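Local coordinates for protein threonine phosphate decarboxylase-like enzyme (Sulfurospirillum multivorans, PDB 6OUX) that decarboxylates L-serine O-phosphate to ethanolamine O-phosphate with pyridoxal phosphate, supplying the precursor of the nucleotide-loop linkage of norcobamides, at residues K15-L20 with H27-E32; K300-E305 with M325-M330; A339-S344 with K386-D391; S344-L347 with G351-V354. All blocks are in the same frame, centred on the assembly; numbering follows the deposited sequence.

Contacts 1, 3 and 4 touch one another. Contact 4 folds helix 339-350 back on strand 352-356, and contact 3, centred about 9 Å from it, shares Ser344 and packs Ile388 CD1 against Ala345 CB at 3.6 Å. Contact 1 lies about 12 Å from contact 4, centre to centre; there Tyr353 OH reaches Pro29 O at 2.7 Å, a probable hydrogen bond. Contact 2 stands apart, its nearest atoms about 8 Å from contact 4, but its strand 328-332 belongs to the same sheet as 352-356. That sheet carries Arg355 and Arg369, which probably bind O-phospho-L-serine; Asn327 of contact 2 lies about 8 Å from Arg369, side chain to side chain.

Contact 1 of 4, residues K15-L20 with H27-E32; sequences KAFHAL and HSPSME
The N-terminal arm, which in fold type I enzymes joins the small domain, doubles back here so that Phe17 and Leu20, at the end of helix 11-19, close on Pro29 in the turn leading to helix 31-37. The proline does most of the work, and no hydrogen bond crosses the contact. Its CG lies over one face of the Phe17 ring, 4.1 Å from the centroid and 27° off the normal, a CH-pi contact. Its CD reaches the outer rim of the ring, 3.6 Å from Phe17 CZ, and the two side chains cross at about a right angle. Because the Phe17 CG stands anti to the backbone N (chi1 172°), the ring is carried forward from the helix to meet the proline. Leu20 closes on another part of the pyrrolidine: its CB is 3.8 Å from Pro29 CB, while its CD1 lies 4.1 Å from Pro29 CG. The peptide bond before Pro29 is cis, bending the chain sharply where the proline is presented to these two residues. With an alanine in place of Phe17, the face on which Pro29 CG rests is gone, and a gap would probably open between the proline and helix 339-350. Ser30, at the N-cap of helix 31-37, takes the chain onward by capping Asp33 N. Around the pair, Phe17 also touches Ile343 and Leu347 of helix 339-350 and Leu34 of helix 31-37, while Pro29 O is hydrogen-bonded to Tyr353 OH of strand 352-356.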
loop_
_atom_site.group_PDB
_atom_site.type_symbol
_atom_site.label_atom_id
_atom_site.label_comp_id
_atom_site.label_asym_id
_atom_site.label_seq_id
_atom_site.Cartn_x
_atom_site.Cartn_y
_atom_site.Cartn_z
ATOM N N LYS A 15 26.102 -22.250 -9.533
ATOM C CA LYS A 15 26.510 -22.146 -8.133
ATOM C C LYS A 15 26.390 -20.744 -7.597
ATOM O O LYS A 15 25.883 -20.552 -6.472
ATOM C CB LYS A 15 27.941 -22.694 -7.902
ATOM C CG LYS A 15 27.969 -24.217 -7.920
ATOM C CD LYS A 15 29.299 -24.691 -7.377
ATOM C CE LYS A 15 29.576 -26.152 -7.713
ATOM N NZ LYS A 15 30.440 -26.658 -6.619
ATOM N N ALA A 16 26.867 -19.748 -8.364
ATOM C CA ALA A 16 26.764 -18.341 -7.927
ATOM C C ALA A 16 25.287 -17.957 -7.806
ATOM O O ALA A 16 24.856 -17.296 -6.849
ATOM C CB ALA A 16 27.455 -17.443 -8.945
ATOM N N PHE A 17 24.499 -18.392 -8.781
ATOM C CA PHE A 17 23.049 -18.069 -8.805
ATOM C C PHE A 17 22.313 -18.552 -7.499
ATOM O O PHE A 17 21.626 -17.774 -6.815
ATOM C CB PHE A 17 22.494 -18.631 -10.128
ATOM C CG PHE A 17 20.998 -18.584 -10.269
ATOM C CD1 PHE A 17 20.370 -17.471 -10.817
ATOM C CD2 PHE A 17 20.215 -19.679 -9.906
ATOM C CE1 PHE A 17 19.000 -17.464 -10.982
ATOM C CE2 PHE A 17 18.824 -19.654 -10.073
ATOM C CZ PHE A 17 18.239 -18.532 -10.590
ATOM N N HIS A 18 22.549 -19.800 -7.106
ATOM C CA HIS A 18 22.148 -20.299 -5.770
ATOM C C HIS A 18 22.693 -19.566 -4.540
ATOM O O HIS A 18 22.007 -19.448 -3.537
ATOM C CB HIS A 18 22.512 -21.762 -5.630
ATOM C CG HIS A 18 21.652 -22.692 -6.437
ATOM N ND1 HIS A 18 20.445 -22.320 -7.000
ATOM C CD2 HIS A 18 21.812 -24.004 -6.736
ATOM C CE1 HIS A 18 19.911 -23.358 -7.623
ATOM N NE2 HIS A 18 20.718 -24.394 -7.466
ATOM N N ALA A 19 23.927 -19.120 -4.563
ATOM C CA ALA A 19 24.457 -18.337 -3.425
ATOM C C ALA A 19 23.543 -17.147 -3.063
ATOM O O ALA A 19 23.512 -16.713 -1.901
ATOM C CB ALA A 19 25.864 -17.810 -3.725
ATOM N N LEU A 20 22.840 -16.602 -4.064
ATOM C CA LEU A 20 21.996 -15.409 -3.863
ATOM C C LEU A 20 20.820 -15.606 -2.886
ATOM O O LEU A 20 20.278 -16.711 -2.759
ATOM C CB LEU A 20 21.473 -14.923 -5.201
ATOM C CG LEU A 20 22.541 -14.360 -6.094
ATOM C CD1 LEU A 20 21.997 -14.248 -7.505
ATOM C CD2 LEU A 20 22.979 -13.001 -5.564
ATOM N N HIS A 27 10.013 -13.757 -7.983
ATOM C CA HIS A 27 11.445 -13.779 -8.390
ATOM C C HIS A 27 12.355 -14.195 -7.236
ATOM O O HIS A 27 12.720 -13.357 -6.398
ATOM C CB HIS A 27 11.920 -12.417 -8.861
ATOM C CG HIS A 27 11.131 -11.867 -9.994
ATOM N ND1 HIS A 27 10.009 -11.097 -9.807
ATOM C CD2 HIS A 27 11.314 -11.949 -11.334
ATOM C CE1 HIS A 27 9.539 -10.721 -10.985
ATOM N NE2 HIS A 27 10.305 -11.232 -11.926
ATOM N N SER A 28 12.726 -15.462 -7.225
ATOM C CA SER A 28 13.717 -15.975 -6.289
ATOM C C SER A 28 14.825 -16.707 -7.048
ATOM O O SER A 28 14.601 -17.786 -7.650
ATOM C CB SER A 28 13.077 -16.935 -5.301
ATOM O OG SER A 28 13.989 -17.270 -4.237
ATOM N N PRO A 29 16.010 -16.126 -7.073
ATOM C CA PRO A 29 16.392 -14.821 -6.471
ATOM C C PRO A 29 15.772 -13.573 -7.129
ATOM O O PRO A 29 15.218 -13.646 -8.257
ATOM C CB PRO A 29 17.903 -14.805 -6.612
ATOM C CG PRO A 29 18.202 -15.754 -7.760
ATOM C CD PRO A 29 17.155 -16.826 -7.670
ATOM N N SER A 30 15.897 -12.439 -6.444
ATOM C CA SER A 30 15.281 -11.210 -6.887
ATOM C C SER A 30 15.971 -10.755 -8.114
ATOM O O SER A 30 17.140 -11.030 -8.279
ATOM C CB SER A 30 15.407 -10.106 -5.822
ATOM O OG SER A 30 16.642 -9.406 -5.944
ATOM N N MET A 31 15.255 -10.040 -8.969
ATOM C CA MET A 31 15.829 -9.418 -10.160
ATOM C C MET A 31 16.924 -8.385 -9.896
ATOM O O MET A 31 17.849 -8.243 -10.701
ATOM C CB MET A 31 14.755 -8.702 -10.970
ATOM C CG MET A 31 15.014 -8.806 -12.443
ATOM S SD MET A 31 14.471 -10.407 -13.078
ATOM C CE MET A 31 13.631 -9.774 -14.505
ATOM N N GLU A 32 16.789 -7.645 -8.810
ATOM C CA GLU A 32 17.782 -6.653 -8.410
ATOM C C GLU A 32 19.100 -7.360 -8.049
ATOM O O GLU A 32 20.181 -6.864 -8.360
ATOM C CB GLU A 32 17.244 -5.840 -7.226
ATOM C CG GLU A 32 15.953 -5.062 -7.532
ATOM C CD GLU A 32 14.640 -5.761 -7.147
ATOM O OE1 GLU A 32 14.574 -7.017 -7.135
ATOM O OE2 GLU A 32 13.650 -5.037 -6.869
#

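Contact 2 of 4, residues K300-E305 with M325-M330; sequences KQYIKE and MANFVM
Tyr302 meets Asn327 with the edge of its ring. Asn327 CB sits near the ring plane, 3.3 Å from Tyr302 CE2 and 3.2 Å from Tyr302 OH, while Asn327 CA lies in plane a little farther out, 3.9 Å from Tyr302 CE2. The ring and the amide stand 78° apart, so the two flat groups do not stack. Tyr302 has CG anti to its N (chi1 -171°), reaching out from the helix; on the other side the backbone presents Asn327 CB to the tyrosine, and a chi1 of 63° sets the amide between N and carbonyl carbon. Neither polar end is spent on the other. Tyr302 OH is hydrogen-bonded to Gly372 O, and Asn327 ND2 to Ser51 O. The contact thus ties the long helix 289-314 to the loop that runs into strand 328-332, an inner strand of the small-domain sheet in this aminotransferase-like fold. Farther out, Gly372 is also paired by backbone hydrogen bonding with Asn327, and Phe214 meets the Tyr302 ring. Pro53 and Tyr54, at the start of helix 53-68, touch the tyrosine too, and Phe211 packs edge-to-face with Phe328.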
loop_
_atom_site.group_PDB
_atom_site.type_symbol
_atom_site.label_atom_id
_atom_site.label_comp_id
_atom_site.label_asym_id
_atom_site.label_seq_id
_atom_site.Cartn_x
_atom_site.Cartn_y
_atom_site.Cartn_z
ATOM N N LYS A 300 -9.993 -13.091 -23.239
ATOM C CA LYS A 300 -10.220 -14.205 -24.136
ATOM C C LYS A 300 -9.065 -14.504 -25.069
ATOM O O LYS A 300 -8.748 -15.662 -25.279
ATOM C CB LYS A 300 -11.495 -14.068 -24.967
ATOM C CG LYS A 300 -12.758 -14.102 -24.158
ATOM C CD LYS A 300 -13.993 -14.351 -25.033
ATOM C CE LYS A 300 -14.766 -13.111 -25.350
ATOM N NZ LYS A 300 -16.140 -13.070 -24.768
ATOM N N GLN A 301 -8.401 -13.457 -25.557
ATOM C CA GLN A 301 -7.209 -13.611 -26.351
ATOM C C GLN A 301 -6.117 -14.305 -25.582
ATOM O O GLN A 301 -5.430 -15.211 -26.116
ATOM C CB GLN A 301 -6.761 -12.214 -26.807
ATOM C CG GLN A 301 -5.462 -12.083 -27.549
ATOM C CD GLN A 301 -5.170 -10.629 -27.898
ATOM O OE1 GLN A 301 -5.565 -9.695 -27.165
ATOM N NE2 GLN A 301 -4.463 -10.427 -28.968
ATOM N N TYR A 302 -5.909 -13.873 -24.338
ATOM C CA TYR A 302 -4.936 -14.506 -23.467
ATOM C C TYR A 302 -5.272 -15.990 -23.140
ATOM O O TYR A 302 -4.378 -16.837 -23.148
ATOM C CB TYR A 302 -4.739 -13.720 -22.176
ATOM C CG TYR A 302 -3.583 -14.249 -21.356
ATOM C CD1 TYR A 302 -2.282 -14.122 -21.737
ATOM C CD2 TYR A 302 -3.828 -14.944 -20.199
ATOM C CE1 TYR A 302 -1.235 -14.641 -20.974
ATOM C CE2 TYR A 302 -2.797 -15.465 -19.433
ATOM C CZ TYR A 302 -1.505 -15.271 -19.802
ATOM O OH TYR A 302 -0.543 -15.826 -18.991
ATOM N N ILE A 303 -6.513 -16.307 -22.835
ATOM C CA ILE A 303 -6.866 -17.708 -22.631
ATOM C C ILE A 303 -6.578 -18.540 -23.899
ATOM O O ILE A 303 -6.039 -19.695 -23.806
ATOM C CB ILE A 303 -8.337 -17.850 -22.263
ATOM C CG1 ILE A 303 -8.595 -17.264 -20.890
ATOM C CG2 ILE A 303 -8.863 -19.278 -22.380
ATOM C CD1 ILE A 303 -10.067 -17.149 -20.570
ATOM N N LYS A 304 -6.882 -17.982 -25.072
ATOM C CA LYS A 304 -6.633 -18.719 -26.325
ATOM C C LYS A 304 -5.155 -18.946 -26.507
ATOM O O LYS A 304 -4.734 -20.049 -26.860
ATOM C CB LYS A 304 -7.272 -18.076 -27.554
ATOM C CG LYS A 304 -8.795 -18.199 -27.550
ATOM C CD LYS A 304 -9.439 -17.473 -28.738
ATOM C CE LYS A 304 -10.934 -17.289 -28.445
ATOM N NZ LYS A 304 -11.576 -16.309 -29.345
ATOM N N GLU A 305 -4.330 -17.951 -26.174
ATOM C CA GLU A 305 -2.939 -18.180 -26.252
ATOM C C GLU A 305 -2.416 -19.207 -25.219
ATOM O O GLU A 305 -1.536 -19.975 -25.587
ATOM C CB GLU A 305 -2.180 -16.837 -26.176
ATOM C CG GLU A 305 -0.684 -16.878 -26.220
ATOM C CD GLU A 305 -0.092 -17.754 -27.324
ATOM O OE1 GLU A 305 -0.697 -17.736 -28.439
ATOM O OE2 GLU A 305 0.969 -18.453 -27.051
ATOM N N MET A 325 -5.817 -24.115 -15.567
ATOM C CA MET A 325 -6.731 -23.072 -16.052
ATOM C C MET A 325 -6.348 -21.739 -15.476
ATOM O O MET A 325 -7.186 -20.924 -15.158
ATOM C CB MET A 325 -8.094 -23.427 -15.632
ATOM C CG MET A 325 -8.524 -24.680 -16.353
ATOM S SD MET A 325 -9.624 -24.162 -17.705
ATOM C CE MET A 325 -10.773 -24.435 -16.543
ATOM N N ALA A 326 -5.065 -21.524 -15.353
ATOM C CA ALA A 326 -4.578 -20.241 -14.843
ATOM C C ALA A 326 -3.707 -19.573 -15.909
ATOM O O ALA A 326 -3.705 -20.010 -17.023
ATOM C CB ALA A 326 -3.838 -20.442 -13.572
ATOM N N ASN A 327 -2.947 -18.547 -15.547
ATOM C CA ASN A 327 -2.029 -17.895 -16.456
ATOM C C ASN A 327 -0.588 -18.313 -16.256
ATOM O O ASN A 327 0.350 -17.538 -16.427
ATOM C CB ASN A 327 -2.201 -16.360 -16.354
ATOM C CG ASN A 327 -1.881 -15.812 -15.019
ATOM O OD1 ASN A 327 -1.996 -16.505 -14.046
ATOM N ND2 ASN A 327 -1.595 -14.503 -14.949
ATOM N N PHE A 328 -0.434 -19.571 -15.857
ATOM C CA PHE A 328 0.836 -20.184 -15.679
ATOM C C PHE A 328 0.608 -21.707 -15.809
ATOM O O PHE A 328 -0.543 -22.199 -15.710
ATOM C CB PHE A 328 1.416 -19.796 -14.283
ATOM C CG PHE A 328 0.484 -20.082 -13.175
ATOM C CD1 PHE A 328 0.361 -21.359 -12.680
ATOM C CD2 PHE A 328 -0.273 -19.071 -12.595
ATOM C CE1 PHE A 328 -0.558 -21.632 -11.670
ATOM C CE2 PHE A 328 -1.207 -19.340 -11.583
ATOM C CZ PHE A 328 -1.319 -20.622 -11.106
ATOM N N VAL A 329 1.704 -22.402 -16.056
ATOM C CA VAL A 329 1.765 -23.849 -16.182
ATOM C C VAL A 329 2.942 -24.299 -15.319
ATOM O O VAL A 329 3.933 -23.552 -15.213
ATOM C CB VAL A 329 2.019 -24.238 -17.646
ATOM C CG1 VAL A 329 1.836 -25.712 -17.831
ATOM C CG2 VAL A 329 0.997 -23.593 -18.562
ATOM N N MET A 330 2.799 -25.445 -14.666
ATOM C CA MET A 330 3.845 -26.107 -13.933
ATOM C C MET A 330 4.245 -27.359 -14.722
ATOM O O MET A 330 3.387 -28.168 -15.138
ATOM C CB MET A 330 3.379 -26.535 -12.512
ATOM C CG MET A 330 4.513 -26.784 -11.445
ATOM S SD MET A 330 3.915 -27.140 -9.755
ATOM C CE MET A 330 4.636 -26.145 -8.744
#

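Contact 3 of 4, residues A339-S344 with K386-D391; sequences ASFVIS and KSILKD
Ile388, the last helical residue of 375-388, meets Phe341 and Val342 of helix 339-350 in a contact that is wholly apolar between the segments. Three approaches make it up. Ile388 CG2 comes to Phe341 CE2 at 3.8 Å; the methyl lies oblique to the ring, and the two side chains run past each other in opposite directions. A chi1 of 170° sends the phenyl out opposite the Phe341 N and brings the far end of the ring towards the isoleucine. The second approach is looser: Val342 CG2 and Ile388 CG2 are 4.4 Å apart. The third comes one residue later, where the chain has just left helical geometry: Leu389 CD2 closes on Val342 CG2 at 3.8 Å, the two side chains crossing at about a right angle. Val342 CG2 thus faces both residues, touching Leu389 closely and Ile388 only loosely.

No hydrogen bond crosses between the two segments. Within 339-344, Ser344 OG turns back to bond Ser340 O at 3.0 Å, and Ser344 N bonds the same oxygen at 2.9 Å. The two donors arrive from opposite faces of the carbonyl plane, so one oxygen carries two bonds; the hydroxyl also pairs with Thr14 OG1. A polar link between the two helices comes from Ser387 OG, hydrogen-bonded to Tyr350 OH.

The contact joins the C-terminal helix 375-388 to helix 339-350. Ile388 extends along helix 339-350 to Ala345, Leu346 and Tyr350, while Leu389 leans on Val319. On its other flanks that helix meets helix 11-19 through Ser340, Ile343 and Ser344, and strand 352-356 through Ala339 and Ile343.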
loop_
_atom_site.group_PDB
_atom_site.type_symbol
_atom_site.label_atom_id
_atom_site.label_comp_id
_atom_site.label_asym_id
_atom_site.label_seq_id
_atom_site.Cartn_x
_atom_site.Cartn_y
_atom_site.Cartn_z
ATOM N N ALA A 339 15.843 -28.746 -11.800
ATOM C CA ALA A 339 15.274 -27.445 -12.170
ATOM C C ALA A 339 16.390 -26.406 -12.338
ATOM O O ALA A 339 16.329 -25.586 -13.256
ATOM C CB ALA A 339 14.258 -26.973 -11.146
ATOM N N SER A 340 17.378 -26.428 -11.462
ATOM C CA SER A 340 18.543 -25.447 -11.507
ATOM C C SER A 340 19.317 -25.464 -12.844
ATOM O O SER A 340 19.647 -24.420 -13.399
ATOM C CB SER A 340 19.531 -25.670 -10.308
ATOM O OG SER A 340 20.035 -27.029 -10.312
ATOM N N PHE A 341 19.517 -26.651 -13.390
ATOM C CA PHE A 341 20.114 -26.834 -14.694
ATOM C C PHE A 341 19.301 -26.144 -15.772
ATOM O O PHE A 341 19.857 -25.435 -16.569
ATOM C CB PHE A 341 20.212 -28.309 -15.042
ATOM C CG PHE A 341 20.589 -28.565 -16.469
ATOM C CD1 PHE A 341 21.908 -28.360 -16.919
ATOM C CD2 PHE A 341 19.641 -29.009 -17.372
ATOM C CE1 PHE A 341 22.217 -28.558 -18.255
ATOM C CE2 PHE A 341 19.960 -29.209 -18.701
ATOM C CZ PHE A 341 21.229 -28.978 -19.142
ATOM N N VAL A 342 17.994 -26.349 -15.753
ATOM C CA VAL A 342 17.089 -25.789 -16.737
ATOM C C VAL A 342 16.993 -24.296 -16.578
ATOM O O VAL A 342 17.101 -23.567 -17.557
ATOM C CB VAL A 342 15.715 -26.483 -16.744
ATOM C CG1 VAL A 342 14.766 -25.870 -17.766
ATOM C CG2 VAL A 342 15.919 -27.911 -17.086
ATOM N N ILE A 343 16.823 -23.836 -15.357
ATOM C CA ILE A 343 16.754 -22.386 -15.073
ATOM C C ILE A 343 18.004 -21.589 -15.484
ATOM O O ILE A 343 17.903 -20.526 -16.103
ATOM C CB ILE A 343 16.347 -22.150 -13.631
ATOM C CG1 ILE A 343 14.929 -22.662 -13.427
ATOM C CG2 ILE A 343 16.469 -20.678 -13.206
ATOM C CD1 ILE A 343 14.570 -22.981 -11.950
ATOM N N SER A 344 19.186 -22.156 -15.231
ATOM C CA SER A 344 20.428 -21.544 -15.630
ATOM C C SER A 344 20.624 -21.531 -17.148
ATOM O O SER A 344 21.074 -20.544 -17.705
ATOM C CB SER A 344 21.588 -22.248 -14.927
ATOM O OG SER A 344 21.491 -22.072 -13.550
ATOM N N LYS A 386 12.913 -27.058 -25.621
ATOM C CA LYS A 386 13.059 -28.286 -26.427
ATOM C C LYS A 386 14.566 -28.595 -26.646
ATOM O O LYS A 386 15.010 -29.716 -26.543
ATOM C CB LYS A 386 12.342 -28.182 -27.784
ATOM C CG LYS A 386 10.942 -28.728 -27.768
ATOM C CD LYS A 386 10.431 -28.916 -29.182
ATOM C CE LYS A 386 8.927 -29.184 -29.238
ATOM N NZ LYS A 386 8.380 -28.230 -30.243
ATOM N N SER A 387 15.306 -27.549 -26.919
ATOM C CA SER A 387 16.712 -27.596 -27.133
ATOM C C SER A 387 17.494 -27.976 -25.866
ATOM O O SER A 387 18.335 -28.859 -25.921
ATOM C CB SER A 387 17.187 -26.242 -27.653
ATOM O OG SER A 387 18.536 -26.016 -27.279
ATOM N N ILE A 388 17.207 -27.302 -24.751
ATOM C CA ILE A 388 17.796 -27.614 -23.455
ATOM C C ILE A 388 17.490 -29.021 -22.990
ATOM O O ILE A 388 18.349 -29.648 -22.375
ATOM C CB ILE A 388 17.344 -26.621 -22.349
ATOM C CG1 ILE A 388 17.892 -25.222 -22.639
ATOM C CG2 ILE A 388 17.813 -27.101 -21.002
ATOM C CD1 ILE A 388 17.258 -24.094 -21.849
ATOM N N LEU A 389 16.294 -29.528 -23.268
ATOM C CA LEU A 389 15.912 -30.860 -22.813
ATOM C C LEU A 389 16.095 -31.986 -23.844
ATOM O O LEU A 389 15.623 -33.120 -23.618
ATOM C CB LEU A 389 14.445 -30.855 -22.326
ATOM C CG LEU A 389 14.141 -29.886 -21.162
ATOM C CD1 LEU A 389 12.665 -29.884 -20.791
ATOM C CD2 LEU A 389 14.969 -30.315 -19.937
ATOM N N LYS A 390 16.702 -31.673 -24.978
ATOM C CA LYS A 390 17.004 -32.693 -25.975
ATOM C C LYS A 390 17.962 -33.700 -25.308
ATOM O O LYS A 390 18.917 -33.271 -24.658
ATOM C CB LYS A 390 17.697 -32.029 -27.155
ATOM C CG LYS A 390 17.508 -32.698 -28.499
ATOM C CD LYS A 390 18.335 -31.977 -29.548
ATOM C CE LYS A 390 18.202 -32.634 -30.914
ATOM N NZ LYS A 390 18.950 -31.818 -31.906
ATOM N N ASP A 391 17.741 -35.009 -25.419
ATOM C CA ASP A 391 18.757 -35.935 -24.832
ATOM C C ASP A 391 20.199 -35.673 -25.367
ATOM O O ASP A 391 21.055 -35.334 -24.565
ATOM C CB ASP A 391 18.333 -37.425 -24.782
ATOM C CG ASP A 391 18.345 -37.988 -23.331
ATOM O OD1 ASP A 391 18.481 -37.179 -22.368
ATOM O OD2 ASP A 391 18.253 -39.227 -23.153
#

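Contact 4 of 4, residues S344-L347 with G351-V354; sequences SALL and GIYV
Leu347 and Tyr353 cross obliquely, Leu347 CD2 lying 3.9 Å from Tyr353 CB and about as far from Tyr353 CA, oblique to the ring. With its CG anti to the carbonyl carbon (chi1 -79°), the leucine bends its branches back over the strand; its CD2 also passes 3.6 Å from Ile352 O. Leu346 divides its grip: CB meets Ile352 CB at 4.1 Å, and CD1 meets Val354 CG2 at 3.8 Å, the leucine and valine crossing at about a right angle. Were Leu347 an alanine, the methyls held between Tyr353 and the Phe13 and Phe17 side chains would be lost, and a gap would probably open between Tyr353 and helix 11-19.

The backbone makes the helix-to-strand turn. Gly351 takes up a positive phi just past the helix, and its N bonds Leu347 O at 2.9 Å, with a bent angle of 135°. Ile352 N reaches Leu346 O at 2.9 Å much more directly, at 167°. The chemistry therefore divides: main-chain bonds occupy the buried carbonyls at the helix end, and apolar side chains seat the strand that carries Arg355 against the helix.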
loop_
_atom_site.group_PDB
_atom_site.type_symbol
_atom_site.label_atom_id
_atom_site.label_comp_id
_atom_site.label_asym_id
_atom_site.label_seq_id
_atom_site.Cartn_x
_atom_site.Cartn_y
_atom_site.Cartn_z
ATOM N N SER A 344 19.186 -22.156 -15.231
ATOM C CA SER A 344 20.428 -21.544 -15.630
ATOM C C SER A 344 20.624 -21.531 -17.148
ATOM O O SER A 344 21.074 -20.544 -17.705
ATOM C CB SER A 344 21.588 -22.248 -14.927
ATOM O OG SER A 344 21.491 -22.072 -13.550
ATOM N N ALA A 345 20.277 -22.605 -17.822
ATOM C CA ALA A 345 20.424 -22.613 -19.262
ATOM C C ALA A 345 19.464 -21.647 -19.936
ATOM O O ALA A 345 19.854 -20.963 -20.909
ATOM C CB ALA A 345 20.244 -24.019 -19.827
ATOM N N LEU A 346 18.222 -21.567 -19.432
ATOM C CA LEU A 346 17.264 -20.602 -19.945
ATOM C C LEU A 346 17.785 -19.186 -19.790
ATOM O O LEU A 346 17.625 -18.362 -20.707
ATOM C CB LEU A 346 15.902 -20.737 -19.238
ATOM C CG LEU A 346 15.092 -21.974 -19.657
ATOM C CD1 LEU A 346 14.030 -22.328 -18.638
ATOM C CD2 LEU A 346 14.481 -21.760 -21.033
ATOM N N LEU A 347 18.346 -18.862 -18.635
ATOM C CA LEU A 347 18.861 -17.487 -18.414
ATOM C C LEU A 347 20.065 -17.211 -19.371
ATOM O O LEU A 347 20.067 -16.255 -20.183
ATOM C CB LEU A 347 19.286 -17.288 -16.951
ATOM C CG LEU A 347 18.093 -17.042 -16.025
ATOM C CD1 LEU A 347 18.515 -17.084 -14.558
ATOM C CD2 LEU A 347 17.421 -15.722 -16.381
ATOM N N GLY A 351 18.135 -15.775 -22.257
ATOM C CA GLY A 351 17.552 -14.709 -21.468
ATOM C C GLY A 351 16.117 -14.923 -20.914
ATOM O O GLY A 351 15.375 -13.963 -20.689
ATOM N N ILE A 352 15.748 -16.163 -20.677
ATOM C CA ILE A 352 14.399 -16.484 -20.191
ATOM C C ILE A 352 14.475 -16.817 -18.723
ATOM O O ILE A 352 15.205 -17.765 -18.384
ATOM C CB ILE A 352 13.830 -17.666 -20.972
ATOM C CG1 ILE A 352 13.632 -17.245 -22.465
ATOM C CG2 ILE A 352 12.500 -18.102 -20.380
ATOM C CD1 ILE A 352 13.218 -18.353 -23.412
ATOM N N TYR A 353 13.705 -16.088 -17.876
ATOM C CA TYR A 353 13.586 -16.398 -16.412
ATOM C C TYR A 353 12.286 -17.136 -16.062
ATOM O O TYR A 353 11.202 -16.657 -16.407
ATOM C CB TYR A 353 13.609 -15.120 -15.599
ATOM C CG TYR A 353 14.033 -15.249 -14.171
ATOM C CD1 TYR A 353 14.586 -16.432 -13.653
ATOM C CD2 TYR A 353 13.929 -14.168 -13.337
ATOM C CE1 TYR A 353 14.975 -16.524 -12.319
ATOM C CE2 TYR A 353 14.332 -14.267 -12.016
ATOM C CZ TYR A 353 14.868 -15.441 -11.524
ATOM O OH TYR A 353 15.271 -15.530 -10.201
ATOM N N VAL A 354 12.407 -18.305 -15.436
ATOM C CA VAL A 354 11.245 -19.068 -14.953
ATOM C C VAL A 354 11.482 -19.397 -13.472
ATOM O O VAL A 354 12.583 -19.174 -12.956
ATOM C CB VAL A 354 10.934 -20.334 -15.789
ATOM C CG1 VAL A 354 10.806 -19.993 -17.248
ATOM C CG2 VAL A 354 11.956 -21.470 -15.598
#